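Local coordinates for geranylgeranyl pyrophosphate synthase (Corynebacterium glutamicum, PDB 3LMD), which probably joins isopentenyl diphosphate units to a growing allylic diphosphate, building long-chain isoprenoid precursors with the help of divalent metal ions, at residues Pro34-Arg39 with Ala85-Glu90; Ala38-Ala43 with Arg78-Leu83. One frame throughout, in Å; residues are numbered along the deposited sequence.

Interaction 1 of 2, residues Pro34-Arg39 with Ala85-Glu90; sequences PELTAR and ASEFGE
Glu87, at the second position of a type I turn from Ser86 to Gly89, reaches across to Arg39 and Leu36 in the first two turns of helix 34-55. Its CB points toward that helix; with CG anti to the carbonyl carbon (chi1 -71°), the chain then bends at chi2 (-73°), bringing the carboxylate to both partners. Glu87 CD comes within 4.2 Å of Leu36 CD1. At the tip Glu87 OE2 does most of the touching: it lies 3.5 Å from Arg39 NE, a long, weak salt bridge, with Glu87 OE1 farther off, 4.1 Å from Arg39 NH2. OE2 meets the guanidinium at its edge, near its plane, yet the two flat groups are turned 71° apart, so no paired, two-pronged bridge forms. Arg39, exposed, suits this place because its long chain can bend at chi3 and lay one guanidinium face over Glu35 O and Leu36 CA of its own helix while keeping NE turned to Glu87. The methyl Leu36 CD1, from a buried residue, lies 4.0 Å from Glu87 OE2, a plain van der Waals contact beside the ion pair. Helix 335-349 adjoins this partly buried corner, where Val336 touches both Leu36 and Glu87, and Leu93 of a loop also packs on Glu87.

Interaction 2 of 2, residues Ala38-Ala43 with Arg78-Leu83; sequences ARINDA and RPMFAL
Helices 34-55 and 77-86 run closer to antiparallel than parallel here, the axes of residues 38-43 and 78-83 making an angle of 129° and approaching to 10.3 Å, with the backbones nearest at Ile40 and Leu83. Apolar side chains meet between them, and no hydrogen bond crosses the contact. Leu83 gives the largest share of it, followed by Ile40. The CB of Leu83 points toward the opposite helix, where Ile40 CD1 rests on it at 3.9 Å and also reaches the backbone carbonyl carbon of Leu83 at 4.0 Å. Farther out, both methyls of Leu83 face the small side chain of Ala43: Leu83 CD1 lies 3.8 Å and Leu83 CD2 4.1 Å from Ala43 CB. Alanine suits this place because its single methyl points at the neighbouring helix and lets the forked leucine tip come close to the backbone; Leu83 CD1 is likewise 3.8 Å from Ala43 C.

The Ile40 and Leu83 side chains lie alongside one another, pointing opposite ways, and the tip of the isoleucine meets the base of the leucine. The beta-branch gives Ile40 two arms for two partners. CG1, set anti to the carbonyl carbon by chi1 of -69°, carries CD1 to Leu83, while Ile40 CG2 extends to the looser neighbour, Met80 CG, at 4.5 Å. All four touching residues are buried, which suits their apolar character. Met44, one residue beyond Ala43, touches both Met80 and Leu83 and extends the same interface along helix 34-55. Leu93 of a loop packs on Ile40 and Leu83. The pairing thus packs helix 34-55 on helix 77-86, which is itself backed by helix 95-118, through Ile98 on Leu83, and by helix 188-214, against Phe81 and Ala82, in the all-helical prenyl synthase fold.

Both interactions join helix 34-55 to helix 77-86 or the residues 85-90 around its C-terminal part, and their centres lie 8 Å apart. On helix 34-55 interaction 1 comes first and shares Ala38 and Arg39 with interaction 2; on the partner the order is reversed, 78-83 preceding 85-90, as the largely antiparallel course of the two helices demands. They meet where Glu87 OE2 lies 4.1 Å from Ile40 CD1. Together they form one continuous interface, passing from a buried apolar part to a partly exposed, charged margin. It lies away from the annotated metal-binding residues and is packing within one subunit of the two-chain assembly.

Interaction 1 of 2, residues Pro34-Arg39 with Ala85-Glu90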
ATOM      1  N   PRO A  34     -10.071 -18.065  34.048  1.00 68.11           N
ATOM      2  CA  PRO A  34      -8.704 -18.574  33.959  1.00 63.21           C
ATOM      3  C   PRO A  34      -8.432 -19.430  32.727  1.00 55.86           C
ATOM      4  O   PRO A  34      -7.335 -19.354  32.181  1.00 54.70           O
ATOM      5  CB  PRO A  34      -8.558 -19.409  35.240  1.00 66.97           C
ATOM      6  CG  PRO A  34      -9.504 -18.762  36.194  1.00 67.48           C
ATOM      7  CD  PRO A  34     -10.689 -18.407  35.342  1.00 67.63           C
ATOM      8  N   GLU A  35      -9.391 -20.244  32.284  1.00 51.42           N
ATOM      9  CA  GLU A  35      -9.153 -21.001  31.042  1.00 58.76           C
ATOM     10  C   GLU A  35      -9.223 -20.097  29.818  1.00 57.30           C
ATOM     11  O   GLU A  35      -8.365 -20.168  28.945  1.00 54.49           O
ATOM     12  CB  GLU A  35     -10.099 -22.186  30.850  1.00 64.17           C
ATOM     13  CG  GLU A  35      -9.927 -23.272  31.868  1.00 75.65           C
ATOM     14  CD  GLU A  35     -10.891 -23.076  32.994  1.00 89.24           C
ATOM     15  OE1 GLU A  35     -10.436 -22.845  34.141  1.00 91.43           O
ATOM     16  OE2 GLU A  35     -12.111 -23.109  32.711  1.00 91.30           O
ATOM     17  N   LEU A  36     -10.252 -19.255  29.749  1.00 56.08           N
ATOM     18  CA  LEU A  36     -10.311 -18.264  28.680  1.00 53.91           C
ATOM     19  C   LEU A  36      -8.926 -17.632  28.570  1.00 51.32           C
ATOM     20  O   LEU A  36      -8.334 -17.594  27.484  1.00 48.94           O
ATOM     21  CB  LEU A  36     -11.355 -17.180  28.974  1.00 51.81           C
ATOM     22  CG  LEU A  36     -11.510 -16.148  27.845  1.00 49.13           C
ATOM     23  CD1 LEU A  36     -11.828 -16.883  26.528  1.00 37.84           C
ATOM     24  CD2 LEU A  36     -12.579 -15.111  28.165  1.00 48.33           C
ATOM     25  N   THR A  37      -8.419 -17.151  29.703  1.00 50.54           N
ATOM     26  CA  THR A  37      -7.121 -16.474  29.758  1.00 50.67           C
ATOM     27  C   THR A  37      -5.996 -17.324  29.127  1.00 54.35           C
ATOM     28  O   THR A  37      -5.225 -16.832  28.286  1.00 48.07           O
ATOM     29  CB  THR A  37      -6.779 -16.015  31.210  1.00 49.90           C
ATOM     30  OG1 THR A  37      -7.711 -15.005  31.632  1.00 44.75           O
ATOM     31  CG2 THR A  37      -5.357 -15.433  31.293  1.00 51.55           C
ATOM     32  N   ALA A  38      -5.924 -18.601  29.495  1.00 51.98           N
ATOM     33  CA  ALA A  38      -4.860 -19.487  28.997  1.00 52.75           C
ATOM     34  C   ALA A  38      -4.945 -19.767  27.485  1.00 52.43           C
ATOM     35  O   ALA A  38      -3.926 -19.771  26.773  1.00 43.43           O
ATOM     36  CB  ALA A  38      -4.863 -20.801  29.773  1.00 49.62           C
ATOM     37  N   ARG A  39      -6.155 -20.053  27.015  1.00 47.64           N
ATOM     38  CA  ARG A  39      -6.401 -20.354  25.613  1.00 47.57           C
ATOM     39  C   ARG A  39      -6.047 -19.138  24.750  1.00 40.44           C
ATOM     40  O   ARG A  39      -5.343 -19.258  23.744  1.00 39.13           O
ATOM     41  CB  ARG A  39      -7.876 -20.712  25.400  1.00 53.79           C
ATOM     42  CG  ARG A  39      -8.282 -22.087  25.921  1.00 65.62           C
ATOM     43  CD  ARG A  39      -9.684 -22.475  25.434  1.00 68.41           C
ATOM     44  NE  ARG A  39     -10.684 -21.411  25.621  1.00 68.07           N
ATOM     45  CZ  ARG A  39     -11.417 -21.242  26.724  1.00 67.36           C
ATOM     46  NH1 ARG A  39     -11.263 -22.049  27.765  1.00 52.04           N
ATOM     47  NH2 ARG A  39     -12.303 -20.255  26.796  1.00 58.83           N
ATOM     48  N   ALA A  85     -13.373 -12.760  19.510  1.00 24.89           N
ATOM     49  CA  ALA A  85     -14.494 -12.931  18.606  1.00 25.01           C
ATOM     50  C   ALA A  85     -14.594 -14.366  18.111  1.00 29.33           C
ATOM     51  O   ALA A  85     -15.694 -14.869  17.904  1.00 30.73           O
ATOM     52  CB  ALA A  85     -14.375 -11.976  17.371  1.00 24.55           C
ATOM     53  N   SER A  86     -13.455 -15.013  17.866  1.00 25.93           N
ATOM     54  CA  SER A  86     -13.484 -16.384  17.347  1.00 25.96           C
ATOM     55  C   SER A  86     -14.089 -17.353  18.372  1.00 29.46           C
ATOM     56  O   SER A  86     -14.558 -18.416  18.015  1.00 29.92           O
ATOM     57  CB  SER A  86     -12.086 -16.872  16.924  1.00 29.48           C
ATOM     58  OG  SER A  86     -11.322 -17.287  18.053  1.00 29.12           O
ATOM     59  N   GLU A  87     -14.111 -16.969  19.633  1.00 28.29           N
ATOM     60  CA  GLU A  87     -14.666 -17.855  20.677  1.00 33.01           C
ATOM     61  C   GLU A  87     -16.146 -18.117  20.445  1.00 40.78           C
ATOM     62  O   GLU A  87     -16.709 -19.035  21.046  1.00 35.98           O
ATOM     63  CB  GLU A  87     -14.434 -17.275  22.077  1.00 29.54           C
ATOM     64  CG  GLU A  87     -12.974 -17.325  22.497  1.00 34.43           C
ATOM     65  CD  GLU A  87     -12.513 -18.766  22.849  1.00 45.81           C
ATOM     66  OE1 GLU A  87     -13.351 -19.683  22.860  1.00 45.77           O
ATOM     67  OE2 GLU A  87     -11.328 -18.968  23.151  1.00 52.20           O
ATOM     68  N   PHE A  88     -16.771 -17.344  19.551  1.00 32.64           N
ATOM     69  CA  PHE A  88     -18.191 -17.515  19.275  1.00 33.74           C
ATOM     70  C   PHE A  88     -18.483 -18.464  18.125  1.00 33.26           C
ATOM     71  O   PHE A  88     -19.638 -18.691  17.805  1.00 36.16           O
ATOM     72  CB  PHE A  88     -18.906 -16.158  19.047  1.00 34.76           C
ATOM     73  CG  PHE A  88     -18.993 -15.312  20.281  1.00 34.74           C
ATOM     74  CD1 PHE A  88     -20.033 -15.477  21.186  1.00 34.89           C
ATOM     75  CD2 PHE A  88     -17.998 -14.377  20.566  1.00 26.94           C
ATOM     76  CE1 PHE A  88     -20.094 -14.694  22.350  1.00 30.96           C
ATOM     77  CE2 PHE A  88     -18.033 -13.598  21.684  1.00 25.99           C
ATOM     78  CZ  PHE A  88     -19.095 -13.752  22.616  1.00 33.84           C
ATOM     79  N   GLY A  89     -17.459 -19.022  17.491  1.00 30.99           N
ATOM     80  CA  GLY A  89     -17.717 -19.907  16.342  1.00 37.04           C
ATOM     81  C   GLY A  89     -17.422 -21.357  16.727  1.00 37.20           C
ATOM     82  O   GLY A  89     -17.033 -21.629  17.854  1.00 36.14           O
ATOM     83  N   GLU A  90     -17.566 -22.279  15.782  1.00 39.85           N
ATOM     84  CA  GLU A  90     -17.282 -23.695  16.034  1.00 46.02           C
ATOM     85  C   GLU A  90     -15.790 -24.028  16.022  1.00 48.96           C
ATOM     86  O   GLU A  90     -15.384 -25.068  16.528  1.00 46.56           O
ATOM     87  CB  GLU A  90     -17.995 -24.579  14.999  1.00 47.94           C
ATOM     88  CG  GLU A  90     -19.438 -24.201  14.722  1.00 62.99           C
ATOM     89  CD  GLU A  90     -20.095 -25.131  13.702  1.00 82.70           C
ATOM     90  OE1 GLU A  90     -19.790 -26.344  13.720  1.00 83.68           O
ATOM     91  OE2 GLU A  90     -20.916 -24.652  12.885  1.00 85.02           O
TER

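Interaction 2 of 2, residues Ala38-Ala43 with Arg78-Leu83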
ATOM      1  N   ALA A  38      -5.924 -18.601  29.495  1.00 51.98           N
ATOM      2  CA  ALA A  38      -4.860 -19.487  28.997  1.00 52.75           C
ATOM      3  C   ALA A  38      -4.945 -19.767  27.485  1.00 52.43           C
ATOM      4  O   ALA A  38      -3.926 -19.771  26.773  1.00 43.43           O
ATOM      5  CB  ALA A  38      -4.863 -20.801  29.773  1.00 49.62           C
ATOM      6  N   ARG A  39      -6.155 -20.053  27.015  1.00 47.64           N
ATOM      7  CA  ARG A  39      -6.401 -20.354  25.613  1.00 47.57           C
ATOM      8  C   ARG A  39      -6.047 -19.138  24.750  1.00 40.44           C
ATOM      9  O   ARG A  39      -5.343 -19.258  23.744  1.00 39.13           O
ATOM     10  CB  ARG A  39      -7.876 -20.712  25.400  1.00 53.79           C
ATOM     11  CG  ARG A  39      -8.282 -22.087  25.921  1.00 65.62           C
ATOM     12  CD  ARG A  39      -9.684 -22.475  25.434  1.00 68.41           C
ATOM     13  NE  ARG A  39     -10.684 -21.411  25.621  1.00 68.07           N
ATOM     14  CZ  ARG A  39     -11.417 -21.242  26.724  1.00 67.36           C
ATOM     15  NH1 ARG A  39     -11.263 -22.049  27.765  1.00 52.04           N
ATOM     16  NH2 ARG A  39     -12.303 -20.255  26.796  1.00 58.83           N
ATOM     17  N   ILE A  40      -6.522 -17.976  25.175  1.00 39.10           N
ATOM     18  CA  ILE A  40      -6.255 -16.722  24.490  1.00 38.93           C
ATOM     19  C   ILE A  40      -4.752 -16.404  24.500  1.00 43.65           C
ATOM     20  O   ILE A  40      -4.176 -16.154  23.450  1.00 36.60           O
ATOM     21  CB  ILE A  40      -7.071 -15.574  25.108  1.00 39.37           C
ATOM     22  CG1 ILE A  40      -8.561 -15.769  24.808  1.00 41.08           C
ATOM     23  CG2 ILE A  40      -6.602 -14.229  24.603  1.00 39.85           C
ATOM     24  CD1 ILE A  40      -8.923 -15.714  23.338  1.00 38.33           C
ATOM     25  N   ASN A  41      -4.118 -16.434  25.675  1.00 41.49           N
ATOM     26  CA  ASN A  41      -2.657 -16.264  25.767  1.00 38.76           C
ATOM     27  C   ASN A  41      -1.858 -17.180  24.822  1.00 36.27           C
ATOM     28  O   ASN A  41      -0.948 -16.714  24.134  1.00 36.63           O
ATOM     29  CB  ASN A  41      -2.151 -16.399  27.209  1.00 42.79           C
ATOM     30  CG  ASN A  41      -2.467 -15.170  28.056  1.00 53.00           C
ATOM     31  OD1 ASN A  41      -2.839 -14.118  27.532  1.00 53.93           O
ATOM     32  ND2 ASN A  41      -2.325 -15.301  29.363  1.00 55.20           N
ATOM     33  N   ASP A  42      -2.200 -18.462  24.776  1.00 32.88           N
ATOM     34  CA  ASP A  42      -1.537 -19.403  23.858  1.00 40.44           C
ATOM     35  C   ASP A  42      -1.728 -19.003  22.395  1.00 39.95           C
ATOM     36  O   ASP A  42      -0.818 -19.119  21.581  1.00 34.13           O
ATOM     37  CB  ASP A  42      -2.098 -20.813  24.010  1.00 42.06           C
ATOM     38  CG  ASP A  42      -1.708 -21.460  25.324  1.00 58.51           C
ATOM     39  OD1 ASP A  42      -0.942 -20.835  26.088  1.00 54.05           O
ATOM     40  OD2 ASP A  42      -2.178 -22.588  25.592  1.00 66.55           O
ATOM     41  N   ALA A  43      -2.931 -18.581  22.053  1.00 32.86           N
ATOM     42  CA  ALA A  43      -3.179 -18.183  20.675  1.00 35.71           C
ATOM     43  C   ALA A  43      -2.455 -16.856  20.355  1.00 32.20           C
ATOM     44  O   ALA A  43      -1.996 -16.678  19.228  1.00 33.26           O
ATOM     45  CB  ALA A  43      -4.673 -18.092  20.398  1.00 38.18           C
ATOM     46  N   ARG A  78      -5.889  -5.421  18.706  1.00 25.28           N
ATOM     47  CA  ARG A  78      -6.693  -5.864  17.549  1.00 26.47           C
ATOM     48  C   ARG A  78      -6.672  -7.380  17.339  1.00 27.17           C
ATOM     49  O   ARG A  78      -7.739  -7.995  17.139  1.00 26.68           O
ATOM     50  CB  ARG A  78      -6.286  -5.115  16.287  1.00 25.28           C
ATOM     51  CG  ARG A  78      -6.571  -3.624  16.431  1.00 26.27           C
ATOM     52  CD  ARG A  78      -5.863  -2.754  15.368  1.00 29.05           C
ATOM     53  NE  ARG A  78      -6.162  -1.344  15.630  1.00 28.47           N
ATOM     54  CZ  ARG A  78      -5.560  -0.627  16.577  1.00 32.11           C
ATOM     55  NH1 ARG A  78      -4.586  -1.167  17.297  1.00 28.79           N
ATOM     56  NH2 ARG A  78      -5.885   0.655  16.761  1.00 30.63           N
ATOM     57  N   PRO A  79      -5.475  -7.994  17.379  1.00 26.82           N
ATOM     58  CA  PRO A  79      -5.522  -9.461  17.274  1.00 27.80           C
ATOM     59  C   PRO A  79      -6.201 -10.108  18.481  1.00 27.39           C
ATOM     60  O   PRO A  79      -6.898 -11.105  18.311  1.00 29.81           O
ATOM     61  CB  PRO A  79      -4.044  -9.882  17.153  1.00 31.18           C
ATOM     62  CG  PRO A  79      -3.210  -8.609  17.313  1.00 29.89           C
ATOM     63  CD  PRO A  79      -4.112  -7.425  17.183  1.00 26.12           C
ATOM     64  N   MET A  80      -6.031  -9.545  19.675  1.00 24.64           N
ATOM     65  CA  MET A  80      -6.702 -10.101  20.858  1.00 30.29           C
ATOM     66  C   MET A  80      -8.213 -10.091  20.665  1.00 32.48           C
ATOM     67  O   MET A  80      -8.905 -11.055  20.991  1.00 26.37           O
ATOM     68  CB  MET A  80      -6.348  -9.297  22.138  1.00 27.12           C
ATOM     69  CG  MET A  80      -6.925  -9.937  23.426  1.00 41.16           C
ATOM     70  SD  MET A  80      -6.914  -8.878  24.936  1.00 41.87           S
ATOM     71  CE  MET A  80      -8.417  -7.928  24.663  1.00 40.70           C
ATOM     72  N   PHE A  81      -8.738  -8.982  20.146  1.00 27.47           N
ATOM     73  CA  PHE A  81     -10.172  -8.891  19.861  1.00 27.29           C
ATOM     74  C   PHE A  81     -10.611  -9.923  18.822  1.00 28.31           C
ATOM     75  O   PHE A  81     -11.657 -10.547  18.975  1.00 25.73           O
ATOM     76  CB  PHE A  81     -10.565  -7.469  19.420  1.00 23.69           C
ATOM     77  CG  PHE A  81     -12.050  -7.336  19.096  1.00 27.59           C
ATOM     78  CD1 PHE A  81     -13.013  -7.857  19.956  1.00 37.22           C
ATOM     79  CD2 PHE A  81     -12.471  -6.742  17.929  1.00 23.38           C
ATOM     80  CE1 PHE A  81     -14.378  -7.745  19.649  1.00 37.29           C
ATOM     81  CE2 PHE A  81     -13.835  -6.601  17.630  1.00 24.11           C
ATOM     82  CZ  PHE A  81     -14.775  -7.101  18.477  1.00 30.30           C
ATOM     83  N   ALA A  82      -9.808 -10.131  17.775  1.00 24.87           N
ATOM     84  CA  ALA A  82     -10.130 -11.161  16.769  1.00 24.99           C
ATOM     85  C   ALA A  82     -10.194 -12.574  17.416  1.00 22.91           C
ATOM     86  O   ALA A  82     -11.057 -13.416  17.063  1.00 25.98           O
ATOM     87  CB  ALA A  82      -9.069 -11.172  15.645  1.00 25.36           C
ATOM     88  N   LEU A  83      -9.266 -12.835  18.326  1.00 24.02           N
ATOM     89  CA  LEU A  83      -9.238 -14.139  19.019  1.00 28.81           C
ATOM     90  C   LEU A  83     -10.487 -14.306  19.919  1.00 30.52           C
ATOM     91  O   LEU A  83     -11.113 -15.367  19.921  1.00 29.82           O
ATOM     92  CB  LEU A  83      -7.963 -14.310  19.864  1.00 26.29           C
ATOM     93  CG  LEU A  83      -6.587 -14.267  19.151  1.00 29.40           C
ATOM     94  CD1 LEU A  83      -5.408 -14.419  20.096  1.00 28.61           C
ATOM     95  CD2 LEU A  83      -6.455 -15.250  18.006  1.00 30.82           C
TER